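Local coordinates for glutamyl-tRNA(Gln) amidotransferase subunit F, mitochondrial (Saccharomyces cerevisiae, PDB 4N0H), which is a small, extended GatC-like subunit of a three-chain mitochondrial amidotransferase assembly, with helices that pack on its partner chains, at residues K52-L55 with R56-G59; K76-S79 with F80-K83. All blocks are in the same frame, centred on the assembly; numbering follows the deposited sequence.

Interaction 1. Residues K52-L55 with R56-G59; sequences KKLL and RLSG
The carbonyls of K52, K53 and L54 accept i to i+4 hydrogen bonds from R56, L57 and S58 as helix 48-57 runs to its C-terminal end, the L57 N to K53 O bond being the straightest at 163°. L54 O is gripped twice: S58 OG lies 2.7 Å from L54 O, and S58 N, at 3.0 Å from the same L54 O, comes in from the opposite face of the carbonyl plane. With OG set beside its own backbone N (chi1 -56°), the S58 hydroxyl turns back onto the last turn, and OG also bonds a polar side chain of a neighbouring chain. G59 leaves the helix with positive phi in a Schellman motif, and its N donates to R56 O at 3.0 Å. On another side of the helix, the R56 chain bends at chi3 (57°) and its guanidinium rests on the aliphatic part of K53, NH2 3.3 Å from K53 CG, while K53 O lies above one guanidinium face, displaced toward its rim. The like charges stay apart, K53 NZ 6.3 Å from R56 NH2, because the contact runs through the lysine's methylenes. L57 crosses the same lysine with CD1 at 4.0 Å from K53 CE. L54 and L55 instead face helix 67-81, touching L74 and I70 respectively.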
ATOM      1  N   LYS C  52       5.305 -23.194  -9.415  1.00 45.49           N
ATOM      2  CA  LYS C  52       6.680 -22.814  -9.728  1.00 44.56           C
ATOM      3  C   LYS C  52       6.740 -21.396 -10.298  1.00 42.34           C
ATOM      4  O   LYS C  52       7.631 -20.616  -9.949  1.00 40.80           O
ATOM      5  CB  LYS C  52       7.318 -23.818 -10.690  1.00 45.28           C
ATOM      6  CG  LYS C  52       7.505 -25.201 -10.080  1.00 49.40           C
ATOM      7  CD  LYS C  52       8.261 -26.134 -11.010  1.00 50.39           C
ATOM      8  CE  LYS C  52       8.454 -27.502 -10.373  1.00 53.17           C
ATOM      9  NZ  LYS C  52       9.164 -28.449 -11.284  1.00 58.23           N
ATOM     10  N   LYS C  53       5.782 -21.067 -11.160  1.00 43.15           N
ATOM     11  CA  LYS C  53       5.659 -19.713 -11.684  1.00 41.92           C
ATOM     12  C   LYS C  53       5.442 -18.715 -10.548  1.00 39.72           C
ATOM     13  O   LYS C  53       6.084 -17.671 -10.499  1.00 38.22           O
ATOM     14  CB  LYS C  53       4.506 -19.619 -12.686  1.00 45.24           C
ATOM     15  CG  LYS C  53       4.260 -18.204 -13.193  1.00 50.12           C
ATOM     16  CD  LYS C  53       3.023 -18.113 -14.074  1.00 53.90           C
ATOM     17  CE  LYS C  53       2.007 -17.145 -13.484  1.00 57.17           C
ATOM     18  NZ  LYS C  53       0.997 -16.700 -14.486  1.00 57.34           N
ATOM     19  N   LEU C  54       4.540 -19.057  -9.635  1.00 39.57           N
ATOM     20  CA  LEU C  54       4.223 -18.205  -8.491  1.00 38.92           C
ATOM     21  C   LEU C  54       5.426 -17.989  -7.570  1.00 36.59           C
ATOM     22  O   LEU C  54       5.651 -16.883  -7.080  1.00 38.44           O
ATOM     23  CB  LEU C  54       3.052 -18.797  -7.699  1.00 35.93           C
ATOM     24  CG  LEU C  54       1.688 -18.103  -7.758  1.00 39.90           C
ATOM     25  CD1 LEU C  54       1.643 -16.975  -8.783  1.00 37.32           C
ATOM     26  CD2 LEU C  54       0.582 -19.115  -8.024  1.00 36.86           C
ATOM     27  N   LEU C  55       6.194 -19.049  -7.336  1.00 35.40           N
ATOM     28  CA  LEU C  55       7.392 -18.961  -6.497  1.00 34.70           C
ATOM     29  C   LEU C  55       8.444 -18.040  -7.115  1.00 37.33           C
ATOM     30  O   LEU C  55       9.167 -17.339  -6.406  1.00 41.01           O
ATOM     31  CB  LEU C  55       7.985 -20.355  -6.257  1.00 33.15           C
ATOM     32  CG  LEU C  55       7.208 -21.286  -5.321  1.00 35.85           C
ATOM     33  CD1 LEU C  55       7.648 -22.736  -5.504  1.00 41.38           C
ATOM     34  CD2 LEU C  55       7.357 -20.854  -3.866  1.00 31.07           C
ATOM     35  N   ARG C  56       8.525 -18.051  -8.440  1.00 39.99           N
ATOM     36  CA  ARG C  56       9.458 -17.205  -9.170  1.00 41.18           C
ATOM     37  C   ARG C  56       9.052 -15.732  -9.092  1.00 38.76           C
ATOM     38  O   ARG C  56       9.882 -14.858  -8.844  1.00 36.66           O
ATOM     39  CB  ARG C  56       9.549 -17.663 -10.628  1.00 48.91           C
ATOM     40  CG  ARG C  56      10.066 -16.607 -11.588  1.00 53.93           C
ATOM     41  CD  ARG C  56      10.329 -17.195 -12.968  1.00 60.24           C
ATOM     42  NE  ARG C  56       9.146 -17.825 -13.549  1.00 65.18           N
ATOM     43  CZ  ARG C  56       8.212 -17.176 -14.240  1.00 68.25           C
ATOM     44  NH1 ARG C  56       8.310 -15.867 -14.434  1.00 67.34           N
ATOM     45  NH2 ARG C  56       7.174 -17.838 -14.737  1.00 70.07           N
ATOM     46  N   LEU C  57       7.768 -15.460  -9.296  1.00 35.95           N
ATOM     47  CA  LEU C  57       7.258 -14.093  -9.215  1.00 33.77           C
ATOM     48  C   LEU C  57       7.368 -13.556  -7.794  1.00 32.56           C
ATOM     49  O   LEU C  57       7.496 -12.351  -7.585  1.00 37.35           O
ATOM     50  CB  LEU C  57       5.804 -14.035  -9.689  1.00 33.79           C
ATOM     51  CG  LEU C  57       5.599 -14.376 -11.168  1.00 39.13           C
ATOM     52  CD1 LEU C  57       4.120 -14.432 -11.517  1.00 41.09           C
ATOM     53  CD2 LEU C  57       6.323 -13.366 -12.049  1.00 37.20           C
ATOM     54  N   SER C  58       7.329 -14.461  -6.822  1.00 30.83           N
ATOM     55  CA  SER C  58       7.432 -14.092  -5.414  1.00 32.01           C
ATOM     56  C   SER C  58       8.888 -13.980  -4.969  1.00 33.78           C
ATOM     57  O   SER C  58       9.170 -13.606  -3.827  1.00 31.70           O
ATOM     58  CB  SER C  58       6.709 -15.118  -4.540  1.00 36.15           C
ATOM     59  OG  SER C  58       5.351 -15.259  -4.928  1.00 39.02           O
ATOM     60  N   GLY C  59       9.809 -14.307  -5.872  1.00 34.87           N
ATOM     61  CA  GLY C  59      11.225 -14.273  -5.560  1.00 33.85           C
ATOM     62  C   GLY C  59      11.534 -15.210  -4.408  1.00 35.66           C
ATOM     63  O   GLY C  59      12.260 -14.858  -3.473  1.00 34.44           O
TER

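Interaction 2. Residues K76-S79 with F80-K83; sequences KQLS and FINK
F80 and I81 close the last regular turns of helix 67-81 through backbone hydrogen bonds: F80 N to K76 O and I81 N to Q77 O are each 3.1 Å long, and the second runs in the carbonyl plane, with an angle of 166° at the hydrogen. A weak K83 N to F80 O bond follows. K76 O has a second donor in the S79 hydroxyl, whose OG sits 2.7 Å from K76 O, on the same face of the carbonyl plane as F80 N. The S79 torsion (chi1 67°) holds OG between its backbone N and carbonyl carbon, turned back along the helix toward this acceptor. Among apolar groups, L78 and I81 lie side by side and point the same way, L78 CD2 meeting I81 CD1 at 3.8 Å; L78 also packs on an aromatic side chain of a neighbouring chain. The F80 ring leads away from 76-79 and packs on an apolar side chain of that other chain. Of the polar ends, N82 OD1 hydrogen-bonds a polar side chain of the other chain. Beyond I81 the backbone tightens into a 3-10 segment at N82 and K83, an arrangement typical of the C-terminal end of an alpha helix.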
ATOM      1  N   LYS C  76      -7.295 -24.469  -1.207  1.00 38.50           N
ATOM      2  CA  LYS C  76      -8.227 -24.127  -0.138  1.00 39.27           C
ATOM      3  C   LYS C  76      -8.450 -22.623  -0.070  1.00 39.92           C
ATOM      4  O   LYS C  76      -9.583 -22.158   0.077  1.00 39.89           O
ATOM      5  CB  LYS C  76      -7.712 -24.632   1.212  1.00 42.07           C
ATOM      6  CG  LYS C  76      -7.557 -26.142   1.293  1.00 51.19           C
ATOM      7  CD  LYS C  76      -7.084 -26.572   2.670  1.00 58.29           C
ATOM      8  CE  LYS C  76      -7.023 -28.087   2.784  1.00 64.81           C
ATOM      9  NZ  LYS C  76      -6.605 -28.520   4.147  1.00 66.05           N
ATOM     10  N   GLN C  77      -7.363 -21.865  -0.173  1.00 38.43           N
ATOM     11  CA  GLN C  77      -7.441 -20.411  -0.134  1.00 36.39           C
ATOM     12  C   GLN C  77      -8.309 -19.886  -1.268  1.00 34.68           C
ATOM     13  O   GLN C  77      -9.173 -19.040  -1.058  1.00 37.99           O
ATOM     14  CB  GLN C  77      -6.041 -19.797  -0.215  1.00 37.17           C
ATOM     15  CG  GLN C  77      -5.202 -19.999   1.035  1.00 37.71           C
ATOM     16  CD  GLN C  77      -3.752 -19.609   0.829  1.00 39.82           C
ATOM     17  OE1 GLN C  77      -3.227 -19.697  -0.281  1.00 40.60           O
ATOM     18  NE2 GLN C  77      -3.097 -19.174   1.899  1.00 40.95           N
ATOM     19  N   LEU C  78      -8.077 -20.401  -2.470  1.00 36.47           N
ATOM     20  CA  LEU C  78      -8.812 -19.950  -3.642  1.00 38.32           C
ATOM     21  C   LEU C  78     -10.289 -20.326  -3.580  1.00 40.86           C
ATOM     22  O   LEU C  78     -11.141 -19.558  -4.011  1.00 41.00           O
ATOM     23  CB  LEU C  78      -8.176 -20.489  -4.922  1.00 40.15           C
ATOM     24  CG  LEU C  78      -6.790 -19.925  -5.232  1.00 42.43           C
ATOM     25  CD1 LEU C  78      -6.236 -20.518  -6.529  1.00 43.36           C
ATOM     26  CD2 LEU C  78      -6.840 -18.412  -5.287  1.00 40.07           C
ATOM     27  N   SER C  79     -10.595 -21.499  -3.038  1.00 43.30           N
ATOM     28  CA  SER C  79     -11.990 -21.903  -2.904  1.00 47.27           C
ATOM     29  C   SER C  79     -12.724 -20.962  -1.946  1.00 45.89           C
ATOM     30  O   SER C  79     -13.906 -20.683  -2.125  1.00 48.35           O
ATOM     31  CB  SER C  79     -12.110 -23.358  -2.440  1.00 51.53           C
ATOM     32  OG  SER C  79     -11.625 -23.521  -1.119  1.00 56.88           O
ATOM     33  N   PHE C  80     -12.018 -20.468  -0.935  1.00 39.32           N
ATOM     34  CA  PHE C  80     -12.617 -19.502  -0.020  1.00 39.98           C
ATOM     35  C   PHE C  80     -12.894 -18.159  -0.705  1.00 36.37           C
ATOM     36  O   PHE C  80     -14.017 -17.667  -0.669  1.00 39.52           O
ATOM     37  CB  PHE C  80     -11.758 -19.303   1.230  1.00 42.51           C
ATOM     38  CG  PHE C  80     -12.371 -18.373   2.240  1.00 41.00           C
ATOM     39  CD1 PHE C  80     -13.431 -18.789   3.031  1.00 37.76           C
ATOM     40  CD2 PHE C  80     -11.891 -17.081   2.392  1.00 38.95           C
ATOM     41  CE1 PHE C  80     -14.005 -17.934   3.957  1.00 37.14           C
ATOM     42  CE2 PHE C  80     -12.455 -16.221   3.319  1.00 37.75           C
ATOM     43  CZ  PHE C  80     -13.517 -16.650   4.102  1.00 36.55           C
ATOM     44  N   ILE C  81     -11.885 -17.572  -1.343  1.00 35.79           N
ATOM     45  CA  ILE C  81     -12.075 -16.252  -1.946  1.00 38.50           C
ATOM     46  C   ILE C  81     -12.936 -16.281  -3.214  1.00 40.79           C
ATOM     47  O   ILE C  81     -13.539 -15.273  -3.578  1.00 36.30           O
ATOM     48  CB  ILE C  81     -10.742 -15.508  -2.202  1.00 37.95           C
ATOM     49  CG1 ILE C  81      -9.942 -16.168  -3.320  1.00 39.97           C
ATOM     50  CG2 ILE C  81      -9.919 -15.424  -0.928  1.00 38.66           C
ATOM     51  CD1 ILE C  81      -8.635 -15.459  -3.610  1.00 40.61           C
ATOM     52  N   ASN C  82     -13.022 -17.437  -3.869  1.00 39.75           N
ATOM     53  CA  ASN C  82     -13.847 -17.557  -5.074  1.00 41.54           C
ATOM     54  C   ASN C  82     -15.353 -17.544  -4.795  1.00 42.11           C
ATOM     55  O   ASN C  82     -16.158 -17.599  -5.721  1.00 44.84           O
ATOM     56  CB  ASN C  82     -13.472 -18.793  -5.903  1.00 44.79           C
ATOM     57  CG  ASN C  82     -12.111 -18.665  -6.575  1.00 47.14           C
ATOM     58  OD1 ASN C  82     -11.644 -17.564  -6.871  1.00 43.12           O
ATOM     59  ND2 ASN C  82     -11.470 -19.803  -6.819  1.00 51.71           N
ATOM     60  N   LYS C  83     -15.731 -17.468  -3.522  1.00 41.38           N
ATOM     61  CA  LYS C  83     -17.126 -17.253  -3.151  1.00 41.40           C
ATOM     62  C   LYS C  83     -17.631 -15.919  -3.705  1.00 42.80           C
ATOM     63  O   LYS C  83     -18.834 -15.702  -3.842  1.00 43.43           O
ATOM     64  CB  LYS C  83     -17.289 -17.279  -1.630  1.00 40.12           C
ATOM     65  CG  LYS C  83     -17.006 -18.628  -0.995  1.00 41.65           C
ATOM     66  CD  LYS C  83     -16.962 -18.524   0.520  1.00 39.41           C
ATOM     67  CE  LYS C  83     -16.560 -19.849   1.154  1.00 41.65           C
ATOM     68  NZ  LYS C  83     -17.589 -20.899   0.937  1.00 43.73           N
TER

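From the N terminus, the chain passes strand 8-9, helices 16-22 and 30-33 and an unmodelled stretch before reaching helix 48-57, whose C-terminal end is interaction 1. A short connection then leads to helix 67-81, and interaction 2 comes at its far end. Neither contact spans a loop, and they neither nest nor cross: the first closes before the second opens. Their centres lie 20 Å apart and their nearest atoms about 7 Å, without touching. The two helices are nevertheless joined, because leucines of 52-55 pack on helix 67-81, while both helix ends also meet another chain of the assembly.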